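Local coordinates for E2A dna-binding protein (Human adenovirus 5, PDB 2WB0), which binds single-stranded DNA and takes part in the elongation phase of viral strand-displacement replication, unwinding the template without ATP through its capacity to form multimers, at residues Trp8-Met12 and Asn31-Leu35; Leu18-Val24 and Ala44-Trp49; Gly94-His100 and Gly215-Leu221; Phe202-Tyr207 and Leu304-Val308. All blocks are in the same frame, centred on the assembly; numbering follows the deposited sequence.

Contact 1: Trp8-Met12 and Asn31-Leu35; sequences WEKGM and NFKLL
The indole of W8 meets the 31-35 loop at the edge of its five-membered ring, where NE1 gives a hydrogen bond to the backbone carbonyl O of K33 at 2.9 Å. The bond is bent, with 145° at the hydrogen, and the donor stands above the carbonyl plane. One face of the same indole is covered from within its own helix by CG of M12, which lies over the ring centre. Obliquely to the ring comes CB of L34, 3.9 Å from W8 NE1. The second flat group, the phenyl of F32, has the backbone N of L34 over one face, offset toward the rim, while M12 SD approaches it obliquely, 4.1 Å from F32 CD2, in a Met-aromatic contact. M12 thus sits between the two rings. Bends at chi2 (-76°) and chi3 (-72°) fold its thioether over the loop backbone, leaving M12 CE 3.3 Å from F32 O and M12 SD 3.9 Å from L34 CB. Beyond it, L34 CD1 packs on the bare backbone of G11, 3.9 Å from G11 CA. The contact ties the start of helix 7-21 to the turn between helices 26-31 and 40-53. Q38 holds that turn by hydrogen bonds to K33 N and L35 N, and F32 wedges between A15 and M19 of helix 7-21 and A41 and L42 of helix 40-53.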
loop_
_atom_site.group_PDB
_atom_site.type_symbol
_atom_site.label_atom_id
_atom_site.label_comp_id
_atom_site.label_asym_id
_atom_site.label_seq_id
_atom_site.Cartn_x
_atom_site.Cartn_y
_atom_site.Cartn_z
ATOM N N TRP A 8 -26.361 2.090 12.174
ATOM C CA TRP A 8 -25.468 2.660 13.177
ATOM C C TRP A 8 -25.534 1.986 14.551
ATOM O O TRP A 8 -24.484 1.606 15.128
ATOM C CB TRP A 8 -25.655 4.190 13.286
ATOM C CG TRP A 8 -24.629 4.870 14.156
ATOM C CD1 TRP A 8 -23.437 5.425 13.720
ATOM C CD2 TRP A 8 -24.691 5.098 15.559
ATOM N NE1 TRP A 8 -22.777 5.987 14.774
ATOM C CE2 TRP A 8 -23.514 5.806 15.914
ATOM C CE3 TRP A 8 -25.629 4.784 16.569
ATOM C CZ2 TRP A 8 -23.250 6.211 17.206
ATOM C CZ3 TRP A 8 -25.350 5.183 17.886
ATOM C CH2 TRP A 8 -24.169 5.858 18.201
ATOM N N GLU A 9 -26.737 1.770 15.097
ATOM C CA GLU A 9 -26.780 1.114 16.382
ATOM C C GLU A 9 -26.247 -0.360 16.295
ATOM O O GLU A 9 -25.625 -0.827 17.196
ATOM C CB GLU A 9 -28.217 1.124 16.959
ATOM C CG GLU A 9 -28.639 2.448 17.617
ATOM C CD GLU A 9 -30.120 2.377 18.118
ATOM O OE1 GLU A 9 -31.026 2.358 17.240
ATOM O OE2 GLU A 9 -30.324 2.297 19.355
ATOM N N LYS A 10 -26.513 -1.039 15.194
ATOM C CA LYS A 10 -26.093 -2.443 15.043
ATOM C C LYS A 10 -24.540 -2.491 14.992
ATOM O O LYS A 10 -23.899 -3.247 15.744
ATOM C CB LYS A 10 -26.709 -3.012 13.793
ATOM C CG LYS A 10 -26.120 -4.353 13.386
ATOM C CD LYS A 10 -26.861 -4.972 12.264
ATOM C CE LYS A 10 -26.480 -6.442 12.155
ATOM N NZ LYS A 10 -26.784 -6.845 10.768
ATOM N N GLY A 11 -23.943 -1.615 14.172
ATOM C CA GLY A 11 -22.474 -1.390 14.161
ATOM C C GLY A 11 -21.910 -1.119 15.522
ATOM O O GLY A 11 -20.883 -1.726 15.942
ATOM N N MET A 12 -22.531 -0.183 16.239
ATOM C CA MET A 12 -22.002 0.234 17.527
ATOM C C MET A 12 -21.958 -0.949 18.498
ATOM O O MET A 12 -21.045 -1.080 19.287
ATOM C CB MET A 12 -22.823 1.391 18.114
ATOM C CG MET A 12 -22.517 2.746 17.414
ATOM S SD MET A 12 -20.914 3.340 18.019
ATOM C CE MET A 12 -21.204 3.848 19.693
ATOM N N ASN A 31 -15.485 7.139 23.708
ATOM C CA ASN A 31 -15.579 8.112 22.642
ATOM C C ASN A 31 -15.862 7.538 21.277
ATOM O O ASN A 31 -16.182 8.291 20.372
ATOM C CB ASN A 31 -14.345 8.985 22.636
ATOM C CG ASN A 31 -14.252 9.815 23.885
ATOM O OD1 ASN A 31 -13.171 9.949 24.492
ATOM N ND2 ASN A 31 -15.399 10.351 24.316
ATOM N N PHE A 32 -15.778 6.214 21.114
ATOM C CA PHE A 32 -16.037 5.634 19.793
ATOM C C PHE A 32 -17.504 5.833 19.332
ATOM O O PHE A 32 -18.451 5.557 20.094
ATOM C CB PHE A 32 -15.694 4.141 19.841
ATOM C CG PHE A 32 -15.795 3.468 18.526
ATOM C CD1 PHE A 32 -14.740 3.584 17.597
ATOM C CD2 PHE A 32 -16.913 2.715 18.196
ATOM C CE1 PHE A 32 -14.830 2.967 16.357
ATOM C CE2 PHE A 32 -17.008 2.072 16.966
ATOM C CZ PHE A 32 -15.964 2.196 16.041
ATOM N N LYS A 33 -17.701 6.239 18.082
ATOM C CA LYS A 33 -19.030 6.555 17.511
ATOM C C LYS A 33 -19.163 5.986 16.106
ATOM O O LYS A 33 -20.005 6.423 15.318
ATOM C CB LYS A 33 -19.275 8.089 17.464
ATOM C CG LYS A 33 -19.396 8.807 18.816
ATOM C CD LYS A 33 -20.517 8.212 19.747
ATOM C CE LYS A 33 -20.618 9.035 21.073
ATOM N NZ LYS A 33 -21.868 8.551 21.932
ATOM N N LEU A 34 -18.358 4.967 15.798
ATOM C CA LEU A 34 -18.404 4.318 14.492
ATOM C C LEU A 34 -18.218 5.319 13.336
ATOM O O LEU A 34 -18.735 5.124 12.267
ATOM C CB LEU A 34 -19.733 3.590 14.362
ATOM C CG LEU A 34 -19.882 2.181 13.806
ATOM C CD1 LEU A 34 -21.115 2.013 12.826
ATOM C CD2 LEU A 34 -18.641 1.430 13.391
ATOM N N LEU A 35 -17.484 6.402 13.562
ATOM C CA LEU A 35 -17.302 7.401 12.537
ATOM C C LEU A 35 -16.088 7.058 11.675
ATOM O O LEU A 35 -15.189 6.372 12.149
ATOM C CB LEU A 35 -17.036 8.736 13.216
ATOM C CG LEU A 35 -18.155 9.778 13.456
ATOM C CD1 LEU A 35 -19.504 9.587 12.847
ATOM C CD2 LEU A 35 -18.160 10.419 14.788
#

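Contact 2: Leu18-Val24 and Ala44-Trp49; sequences LMDKYHV and AVCKTW
V45 and Y22 form the dense part of this contact. V45 CG2 presses on V24 CG1 at 3.5 Å and also touches M19 CG, the two side chains crossing at about a right angle. Its other methyl, CG1, lies 3.9 Å from Y22 CD2. Y22 runs beside W49, pointing the same way, with Y22 CE1 4.1 Å from W49 CD1 and the ring planes at 84°. The phenol OH of Y22 is hydrogen-bonded to N317 OD1. The side with T48, which is partly exposed, is polar and water-bridged, though T48 CG2 still comes as close as 3.3 Å to Y22 O. One water hydrogen-bonds to Y22 O, H23 O and T48 OG1 and so bridges the segments, which no direct hydrogen bond joins. T48 OG1 in turn donates to A44 O. Here a Schellman motif, with H23 at positive phi, ends helix 7-21 and turns V24 back onto A44. Helix 40-53 is thus packed against that helix end, with L313 of helix 300-315 on Y22 and W49, and M71 of helix 64-83 on W49.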
loop_
_atom_site.group_PDB
_atom_site.type_symbol
_atom_site.label_atom_id
_atom_site.label_comp_id
_atom_site.label_asym_id
_atom_site.label_seq_id
_atom_site.Cartn_x
_atom_site.Cartn_y
_atom_site.Cartn_z
ATOM N N LEU A 18 -16.527 -6.276 20.630
ATOM C CA LEU A 18 -15.100 -6.387 20.362
ATOM C C LEU A 18 -14.236 -5.621 21.305
ATOM O O LEU A 18 -13.272 -6.145 21.854
ATOM C CB LEU A 18 -14.854 -5.996 18.872
ATOM C CG LEU A 18 -14.716 -6.977 17.733
ATOM C CD1 LEU A 18 -14.939 -8.515 17.891
ATOM C CD2 LEU A 18 -15.310 -6.448 16.398
ATOM N N MET A 19 -14.561 -4.360 21.560
ATOM C CA MET A 19 -13.706 -3.518 22.365
ATOM C C MET A 19 -13.773 -3.970 23.818
ATOM O O MET A 19 -12.797 -3.798 24.580
ATOM C CB MET A 19 -14.169 -2.044 22.286
ATOM C CG MET A 19 -14.029 -1.408 20.873
ATOM S SD MET A 19 -14.275 0.376 20.847
ATOM C CE MET A 19 -16.053 0.533 20.980
ATOM N N ASP A 20 -14.934 -4.507 24.219
ATOM C CA ASP A 20 -15.041 -4.988 25.611
ATOM C C ASP A 20 -14.153 -6.250 25.735
ATOM O O ASP A 20 -13.274 -6.297 26.579
ATOM C CB ASP A 20 -16.499 -5.331 25.934
ATOM C CG ASP A 20 -17.372 -4.087 26.143
ATOM O OD1 ASP A 20 -16.839 -3.010 26.549
ATOM O OD2 ASP A 20 -18.587 -4.228 25.894
ATOM N N LYS A 21 -14.380 -7.228 24.854
ATOM C CA LYS A 21 -13.679 -8.521 24.875
ATOM C C LYS A 21 -12.162 -8.348 24.837
ATOM O O LYS A 21 -11.411 -9.060 25.520
ATOM C CB LYS A 21 -14.148 -9.381 23.712
ATOM C CG LYS A 21 -13.367 -10.716 23.556
ATOM C CD LYS A 21 -14.051 -11.608 22.543
ATOM C CE LYS A 21 -13.285 -12.930 22.322
ATOM N NZ LYS A 21 -13.938 -13.544 21.187
ATOM N N TYR A 22 -11.691 -7.379 24.059
ATOM C CA TYR A 22 -10.256 -7.142 23.938
ATOM C C TYR A 22 -9.701 -6.036 24.825
ATOM O O TYR A 22 -8.560 -5.590 24.638
ATOM C CB TYR A 22 -9.840 -7.054 22.466
ATOM C CG TYR A 22 -10.143 -8.361 21.746
ATOM C CD1 TYR A 22 -9.253 -9.457 21.828
ATOM C CD2 TYR A 22 -11.308 -8.510 21.015
ATOM C CE1 TYR A 22 -9.553 -10.655 21.181
ATOM C CE2 TYR A 22 -11.615 -9.662 20.366
ATOM C CZ TYR A 22 -10.741 -10.738 20.450
ATOM O OH TYR A 22 -11.099 -11.859 19.763
ATOM N N HIS A 23 -10.502 -5.623 25.824
ATOM C CA HIS A 23 -10.046 -4.712 26.884
ATOM C C HIS A 23 -9.436 -3.447 26.323
ATOM O O HIS A 23 -8.349 -3.034 26.742
ATOM C CB HIS A 23 -9.058 -5.441 27.823
ATOM C CG HIS A 23 -9.547 -6.796 28.224
ATOM N ND1 HIS A 23 -10.607 -6.971 29.099
ATOM C CD2 HIS A 23 -9.182 -8.041 27.812
ATOM C CE1 HIS A 23 -10.851 -8.265 29.234
ATOM N NE2 HIS A 23 -10.009 -8.936 28.457
ATOM N N VAL A 24 -10.108 -2.838 25.336
ATOM C CA VAL A 24 -9.548 -1.591 24.827
ATOM C C VAL A 24 -9.734 -0.468 25.847
ATOM O O VAL A 24 -10.744 -0.441 26.572
ATOM C CB VAL A 24 -9.875 -1.262 23.305
ATOM C CG1 VAL A 24 -10.605 -2.375 22.602
ATOM C CG2 VAL A 24 -10.479 0.147 23.072
ATOM N N ALA A 44 -6.634 -0.901 18.264
ATOM C CA ALA A 44 -6.338 -1.412 19.626
ATOM C C ALA A 44 -6.931 -2.817 19.842
ATOM O O ALA A 44 -6.294 -3.689 20.454
ATOM C CB ALA A 44 -6.791 -0.427 20.677
ATOM N N VAL A 45 -8.106 -3.078 19.274
ATOM C CA VAL A 45 -8.601 -4.445 19.218
ATOM C C VAL A 45 -7.591 -5.394 18.514
ATOM O O VAL A 45 -7.176 -6.486 19.044
ATOM C CB VAL A 45 -9.976 -4.503 18.514
ATOM C CG1 VAL A 45 -10.396 -5.923 18.262
ATOM C CG2 VAL A 45 -11.048 -3.742 19.379
ATOM N N CYS A 46 -7.149 -4.959 17.335
ATOM C CA CYS A 46 -6.311 -5.823 16.547
ATOM C C CYS A 46 -4.963 -6.060 17.271
ATOM O O CYS A 46 -4.456 -7.178 17.278
ATOM C CB CYS A 46 -6.106 -5.151 15.186
ATOM S SG CYS A 46 -7.623 -5.123 14.186
ATOM N N LYS A 47 -4.367 -4.992 17.811
ATOM C CA LYS A 47 -3.054 -5.079 18.430
ATOM C C LYS A 47 -3.161 -5.996 19.650
ATOM O O LYS A 47 -2.308 -6.846 19.912
ATOM C CB LYS A 47 -2.596 -3.675 18.862
ATOM C CG LYS A 47 -1.212 -3.612 19.541
ATOM C CD LYS A 47 -0.068 -4.078 18.585
ATOM C CE LYS A 47 1.406 -3.975 19.194
ATOM N NZ LYS A 47 2.477 -3.999 18.071
ATOM N N THR A 48 -4.246 -5.842 20.399
ATOM C CA THR A 48 -4.480 -6.729 21.528
ATOM C C THR A 48 -4.589 -8.205 21.090
ATOM O O THR A 48 -3.945 -9.087 21.713
ATOM C CB THR A 48 -5.694 -6.254 22.414
ATOM O OG1 THR A 48 -5.489 -4.885 22.744
ATOM C CG2 THR A 48 -5.764 -7.006 23.721
ATOM N N TRP A 49 -5.328 -8.465 20.000
ATOM C CA TRP A 49 -5.481 -9.832 19.490
ATOM C C TRP A 49 -4.115 -10.417 18.993
ATOM O O TRP A 49 -3.766 -11.597 19.233
ATOM C CB TRP A 49 -6.583 -9.859 18.435
ATOM C CG TRP A 49 -6.751 -11.169 17.668
ATOM C CD1 TRP A 49 -7.513 -12.236 18.045
ATOM C CD2 TRP A 49 -6.217 -11.499 16.379
ATOM N NE1 TRP A 49 -7.473 -13.225 17.089
ATOM C CE2 TRP A 49 -6.701 -12.794 16.042
ATOM C CE3 TRP A 49 -5.361 -10.838 15.472
ATOM C CZ2 TRP A 49 -6.347 -13.462 14.842
ATOM C CZ3 TRP A 49 -5.028 -11.501 14.262
ATOM C CH2 TRP A 49 -5.529 -12.799 13.956
HETATM O O HOH W 1 -6.433 -3.967 25.317
#

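Contact 3: Gly94-His100 and Gly215-Leu221; sequences GCALWLH and GHLLMPL
W98 and L217, a hydrogen-bonded antiparallel pair, send their side chains to the same face of a two-stranded sheet, where they cross obliquely with W98 CE3 3.9 Å from L217 CD2. M219 joins them there. Its CG sits between backbone N and carbonyl carbon (chi1 65°), which brings SD 3.6 Å from W98 CB and oblique to the indole, a Met-aromatic contact. H100 CB covers one indole face over its centre. On the opposite face of the sheet, L97 CD1 and L218 CD2 meet at 3.9 Å, and L218 CD2 reaches on to C95 CB. H216 lays its imidazole under L99, whose CD1 stands 4.3 Å from the H216 ring centroid, 17° off the normal, as a CH-pi contact. Four backbone bonds join A96 with M219 and W98 with L217; a fifth, L221 N to G94 O at 2.7 Å, closes the end. H100 ND1 is hydrogen-bonded to C102 N, and a water bonded to H100 NE2 also reaches H216 O weakly. The W98 side chain ends about 8 Å from a zinc ion, and P220 lies near C223 of the other zinc site. F275 of strand 271-276 packs on L217 and M219, while F74 of helix 64-83 covers C95 and L218.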
loop_
_atom_site.group_PDB
_atom_site.type_symbol
_atom_site.label_atom_id
_atom_site.label_comp_id
_atom_site.label_asym_id
_atom_site.label_seq_id
_atom_site.Cartn_x
_atom_site.Cartn_y
_atom_site.Cartn_z
ATOM N N GLY A 94 -9.023 2.124 2.548
ATOM C CA GLY A 94 -8.012 3.059 2.025
ATOM C C GLY A 94 -7.109 2.363 1.028
ATOM O O GLY A 94 -5.952 2.763 0.867
ATOM N N CYS A 95 -7.603 1.280 0.406
ATOM C CA CYS A 95 -6.822 0.454 -0.496
ATOM C C CYS A 95 -7.632 0.233 -1.777
ATOM O O CYS A 95 -8.825 0.642 -1.844
ATOM C CB CYS A 95 -6.559 -0.943 0.099
ATOM S SG CYS A 95 -5.555 -1.031 1.537
ATOM N N ALA A 96 -6.983 -0.369 -2.786
ATOM C CA ALA A 96 -7.585 -0.773 -4.088
ATOM C C ALA A 96 -6.852 -2.034 -4.589
ATOM O O ALA A 96 -5.824 -2.429 -4.045
ATOM C CB ALA A 96 -7.570 0.375 -5.187
ATOM N N LEU A 97 -7.452 -2.694 -5.569
ATOM C CA LEU A 97 -6.921 -3.846 -6.189
ATOM C C LEU A 97 -6.490 -3.379 -7.560
ATOM O O LEU A 97 -7.381 -3.007 -8.379
ATOM C CB LEU A 97 -8.057 -4.824 -6.403
ATOM C CG LEU A 97 -8.333 -5.764 -5.235
ATOM C CD1 LEU A 97 -7.679 -5.600 -3.780
ATOM C CD2 LEU A 97 -9.715 -6.430 -5.255
ATOM N N TRP A 98 -5.160 -3.478 -7.832
ATOM C CA TRP A 98 -4.627 -3.040 -9.099
ATOM C C TRP A 98 -4.264 -4.271 -9.950
ATOM O O TRP A 98 -3.467 -5.084 -9.533
ATOM C CB TRP A 98 -3.429 -2.119 -8.874
ATOM C CG TRP A 98 -2.614 -1.806 -10.124
ATOM C CD1 TRP A 98 -3.072 -1.564 -11.415
ATOM C CD2 TRP A 98 -1.202 -1.596 -10.150
ATOM N NE1 TRP A 98 -2.001 -1.280 -12.241
ATOM C CE2 TRP A 98 -0.843 -1.282 -11.488
ATOM C CE3 TRP A 98 -0.198 -1.698 -9.165
ATOM C CZ2 TRP A 98 0.488 -1.140 -11.892
ATOM C CZ3 TRP A 98 1.150 -1.516 -9.553
ATOM C CH2 TRP A 98 1.467 -1.220 -10.916
ATOM N N LEU A 99 -4.871 -4.399 -11.141
ATOM C CA LEU A 99 -4.582 -5.521 -12.036
ATOM C C LEU A 99 -3.334 -5.090 -12.726
ATOM O O LEU A 99 -3.400 -4.393 -13.758
ATOM C CB LEU A 99 -5.719 -5.704 -13.076
ATOM C CG LEU A 99 -5.452 -6.815 -14.139
ATOM C CD1 LEU A 99 -5.321 -8.132 -13.445
ATOM C CD2 LEU A 99 -6.679 -6.852 -15.122
ATOM N N HIS A 100 -2.178 -5.460 -12.172
ATOM C CA HIS A 100 -0.956 -4.723 -12.506
ATOM C C HIS A 100 -0.316 -5.134 -13.817
ATOM O O HIS A 100 0.312 -4.311 -14.447
ATOM C CB HIS A 100 0.098 -4.881 -11.381
ATOM C CG HIS A 100 0.308 -6.296 -10.938
ATOM N ND1 HIS A 100 1.233 -7.160 -11.527
ATOM C CD2 HIS A 100 -0.303 -6.997 -9.959
ATOM C CE1 HIS A 100 1.153 -8.329 -10.909
ATOM N NE2 HIS A 100 0.233 -8.252 -9.947
ATOM N N GLY A 215 -3.766 -12.041 -10.186
ATOM C CA GLY A 215 -3.139 -10.934 -10.917
ATOM C C GLY A 215 -3.392 -9.552 -10.296
ATOM O O GLY A 215 -2.964 -8.572 -10.839
ATOM N N HIS A 216 -4.164 -9.457 -9.231
ATOM C CA HIS A 216 -4.421 -8.155 -8.571
ATOM C C HIS A 216 -3.436 -7.861 -7.445
ATOM O O HIS A 216 -3.124 -8.742 -6.652
ATOM C CB HIS A 216 -5.839 -8.155 -8.004
ATOM C CG HIS A 216 -6.903 -7.983 -9.056
ATOM N ND1 HIS A 216 -7.413 -9.042 -9.780
ATOM C CD2 HIS A 216 -7.556 -6.877 -9.485
ATOM C CE1 HIS A 216 -8.301 -8.586 -10.652
ATOM N NE2 HIS A 216 -8.394 -7.273 -10.503
ATOM N N LEU A 217 -3.013 -6.595 -7.304
ATOM C CA LEU A 217 -2.203 -6.258 -6.148
ATOM C C LEU A 217 -3.108 -5.452 -5.189
ATOM O O LEU A 217 -3.662 -4.414 -5.565
ATOM C CB LEU A 217 -0.978 -5.397 -6.574
ATOM C CG LEU A 217 -0.172 -4.713 -5.443
ATOM C CD1 LEU A 217 0.469 -5.772 -4.436
ATOM C CD2 LEU A 217 0.928 -3.712 -6.008
ATOM N N LEU A 218 -3.189 -5.898 -3.944
ATOM C CA LEU A 218 -3.843 -5.113 -2.936
ATOM C C LEU A 218 -2.843 -4.059 -2.525
ATOM O O LEU A 218 -1.740 -4.390 -2.043
ATOM C CB LEU A 218 -4.051 -5.996 -1.726
ATOM C CG LEU A 218 -4.913 -5.642 -0.536
ATOM C CD1 LEU A 218 -4.500 -6.149 0.795
ATOM C CD2 LEU A 218 -5.906 -4.456 -0.526
ATOM N N MET A 219 -3.234 -2.814 -2.695
ATOM C CA MET A 219 -2.339 -1.657 -2.442
ATOM C C MET A 219 -3.067 -0.570 -1.712
ATOM O O MET A 219 -4.279 -0.361 -1.917
ATOM C CB MET A 219 -1.780 -1.134 -3.775
ATOM C CG MET A 219 -2.864 -0.527 -4.776
ATOM S SD MET A 219 -2.089 -0.015 -6.332
ATOM C CE MET A 219 -3.079 1.419 -6.609
ATOM N N PRO A 220 -2.342 0.219 -0.906
ATOM C CA PRO A 220 -3.012 1.356 -0.294
ATOM C C PRO A 220 -3.111 2.554 -1.243
ATOM O O PRO A 220 -2.163 2.800 -2.013
ATOM C CB PRO A 220 -2.102 1.695 0.909
ATOM C CG PRO A 220 -0.686 1.312 0.364
ATOM C CD PRO A 220 -0.912 0.095 -0.537
ATOM N N LEU A 221 -4.234 3.287 -1.136
ATOM C CA LEU A 221 -4.449 4.555 -1.804
ATOM C C LEU A 221 -4.185 5.703 -0.863
ATOM O O LEU A 221 -4.011 6.858 -1.340
ATOM C CB LEU A 221 -5.868 4.664 -2.343
ATOM C CG LEU A 221 -6.196 3.780 -3.521
ATOM C CD1 LEU A 221 -7.557 4.259 -3.971
ATOM C CD2 LEU A 221 -5.202 3.929 -4.643
HETATM O O HOH W 2 -0.641 -10.326 -8.151
#

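Contact 4: Phe202-Tyr207 and Leu304-Val308; sequences FMQALY and LNALV
L304 is the side chain that fills the groove between these helices, and M203, L206, F202 and Y207 gather round it. Its CB points at helix 189-206, and CG, placed anti to the backbone N (chi1 -155°), carries the branch further across. CD1 does the touching: it lies 3.6 Å from M203 CG, the methionine crossing at about a right angle, and 4.0 Å from L206 CD2, which reaches for it tip to tip. That same methyl sits at the edge of two rings, near the plane of each, 4.2 Å from F202 CD2 and 4.3 Å from Y207 CE2. One methyl therefore takes contacts from four residues of the other helix end. Next along the helix, N305 turns its amide toward the F202 ring edge, with ND2 4.3 Å from F202 CZ, and its OD1 lies 4.2 Å from L206 CD2. One turn beyond L304, V308 slides past Y207 in the opposite direction, its CG2 3.3 Å from Y207 OH. No hydrogen bond crosses between the segments, so the contact is held by side-chain packing alone.

The short helical segments run at 24° with axes 12.7 Å apart, a separation these long side chains span. The contact joins the end of helix 189-206, from one zinc-binding family region, to helix 300-315 of the other; the latter's far side, through A306 and L307, packs on helix 64-83.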
loop_
_atom_site.group_PDB
_atom_site.type_symbol
_atom_site.label_atom_id
_atom_site.label_comp_id
_atom_site.label_asym_id
_atom_site.label_seq_id
_atom_site.Cartn_x
_atom_site.Cartn_y
_atom_site.Cartn_z
ATOM N N PHE A 202 3.121 -15.328 -3.865
ATOM C CA PHE A 202 2.683 -15.381 -2.492
ATOM C C PHE A 202 1.166 -15.619 -2.491
ATOM O O PHE A 202 0.636 -16.440 -1.725
ATOM C CB PHE A 202 3.055 -14.014 -1.844
ATOM C CG PHE A 202 2.844 -13.946 -0.377
ATOM C CD1 PHE A 202 3.791 -14.489 0.507
ATOM C CD2 PHE A 202 1.747 -13.288 0.151
ATOM C CE1 PHE A 202 3.613 -14.458 1.811
ATOM C CE2 PHE A 202 1.556 -13.232 1.524
ATOM C CZ PHE A 202 2.493 -13.799 2.360
ATOM N N MET A 203 0.480 -14.901 -3.375
ATOM C CA MET A 203 -0.989 -15.022 -3.472
ATOM C C MET A 203 -1.374 -16.429 -3.986
ATOM O O MET A 203 -2.348 -16.987 -3.509
ATOM C CB MET A 203 -1.528 -13.928 -4.407
ATOM C CG MET A 203 -1.458 -12.506 -3.619
ATOM S SD MET A 203 -1.847 -11.244 -4.781
ATOM C CE MET A 203 -3.664 -11.514 -4.928
ATOM N N GLN A 204 -0.639 -16.937 -4.982
ATOM C CA GLN A 204 -0.888 -18.293 -5.534
ATOM C C GLN A 204 -0.695 -19.328 -4.399
ATOM O O GLN A 204 -1.426 -20.298 -4.312
ATOM C CB GLN A 204 0.026 -18.610 -6.755
ATOM C CG GLN A 204 -0.272 -17.872 -8.057
ATOM C CD GLN A 204 0.846 -17.978 -9.116
ATOM O OE1 GLN A 204 0.561 -18.063 -10.311
ATOM N NE2 GLN A 204 2.132 -17.922 -8.680
ATOM N N ALA A 205 0.245 -19.097 -3.494
ATOM C CA ALA A 205 0.441 -20.042 -2.388
ATOM C C ALA A 205 -0.651 -19.935 -1.330
ATOM O O ALA A 205 -0.990 -20.924 -0.652
ATOM C CB ALA A 205 1.779 -19.842 -1.733
ATOM N N LEU A 206 -1.187 -18.739 -1.133
ATOM C CA LEU A 206 -2.213 -18.618 -0.102
ATOM C C LEU A 206 -3.590 -19.033 -0.660
ATOM O O LEU A 206 -4.454 -19.497 0.117
ATOM C CB LEU A 206 -2.214 -17.163 0.457
ATOM C CG LEU A 206 -2.984 -16.431 1.562
ATOM C CD1 LEU A 206 -3.832 -17.276 2.550
ATOM C CD2 LEU A 206 -2.071 -15.332 2.288
ATOM N N TYR A 207 -3.777 -18.816 -1.960
ATOM C CA TYR A 207 -5.038 -19.109 -2.655
ATOM C C TYR A 207 -4.793 -20.033 -3.867
ATOM O O TYR A 207 -5.001 -19.623 -5.055
ATOM C CB TYR A 207 -5.752 -17.822 -3.087
ATOM C CG TYR A 207 -6.005 -16.912 -1.926
ATOM C CD1 TYR A 207 -7.103 -17.094 -1.092
ATOM C CD2 TYR A 207 -5.122 -15.881 -1.643
ATOM C CE1 TYR A 207 -7.324 -16.248 -0.003
ATOM C CE2 TYR A 207 -5.342 -15.004 -0.595
ATOM C CZ TYR A 207 -6.410 -15.210 0.253
ATOM O OH TYR A 207 -6.575 -14.341 1.296
ATOM N N LEU A 304 -1.382 -7.929 2.684
ATOM C CA LEU A 304 -2.356 -8.993 2.460
ATOM C C LEU A 304 -2.574 -9.754 3.760
ATOM O O LEU A 304 -3.695 -10.051 4.109
ATOM C CB LEU A 304 -1.849 -9.940 1.380
ATOM C CG LEU A 304 -2.802 -10.774 0.529
ATOM C CD1 LEU A 304 -2.294 -12.077 -0.097
ATOM C CD2 LEU A 304 -4.349 -10.542 0.613
ATOM N N ASN A 305 -1.503 -10.012 4.514
ATOM C CA ASN A 305 -1.658 -10.705 5.794
ATOM C C ASN A 305 -2.428 -9.870 6.788
ATOM O O ASN A 305 -3.140 -10.452 7.633
ATOM C CB ASN A 305 -0.324 -11.068 6.454
ATOM C CG ASN A 305 0.176 -12.488 6.090
ATOM O OD1 ASN A 305 -0.587 -13.349 5.661
ATOM N ND2 ASN A 305 1.439 -12.724 6.338
ATOM N N ALA A 306 -2.353 -8.519 6.690
ATOM C CA ALA A 306 -3.172 -7.692 7.616
ATOM C C ALA A 306 -4.627 -8.005 7.309
ATOM O O ALA A 306 -5.461 -8.156 8.254
ATOM C CB ALA A 306 -2.969 -6.220 7.436
ATOM N N LEU A 307 -4.957 -8.076 6.029
ATOM C CA LEU A 307 -6.347 -8.388 5.645
ATOM C C LEU A 307 -6.786 -9.808 6.121
ATOM O O LEU A 307 -7.907 -10.054 6.674
ATOM C CB LEU A 307 -6.553 -8.219 4.129
ATOM C CG LEU A 307 -7.932 -8.699 3.564
ATOM C CD1 LEU A 307 -9.131 -7.943 4.163
ATOM C CD2 LEU A 307 -7.999 -8.580 1.995
ATOM N N VAL A 308 -5.908 -10.743 5.856
ATOM C CA VAL A 308 -6.149 -12.175 6.191
ATOM C C VAL A 308 -6.253 -12.393 7.674
ATOM O O VAL A 308 -7.145 -13.141 8.143
ATOM C CB VAL A 308 -5.109 -13.136 5.448
ATOM C CG1 VAL A 308 -5.262 -14.620 5.959
ATOM C CG2 VAL A 308 -5.237 -13.027 4.006
#

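How the contacts relate
Contacts 1 and 2 share helix 7-21, their centres 15 Å apart, and their segments alternate along the chain; they touch where F32 meets M19. Together they pack the first three helices. Contacts 3 and 4 come later in sequence and also alternate, with centres 13 Å apart; L218 packs on L304 and H216 on M203, so the two-stranded sheet lies against the helix pair. Between these pairs there is no direct touch, contacts 2 and 4 coming nearest at about 6 Å between nearest atoms. Helix 300-315 carries one side of contact 4 and touches contact 2 further on through L313, and helix 64-83 lies against parts of contacts 2, 3 and 4, linking the helical part to the zinc-binding part of the DNA-binding domain.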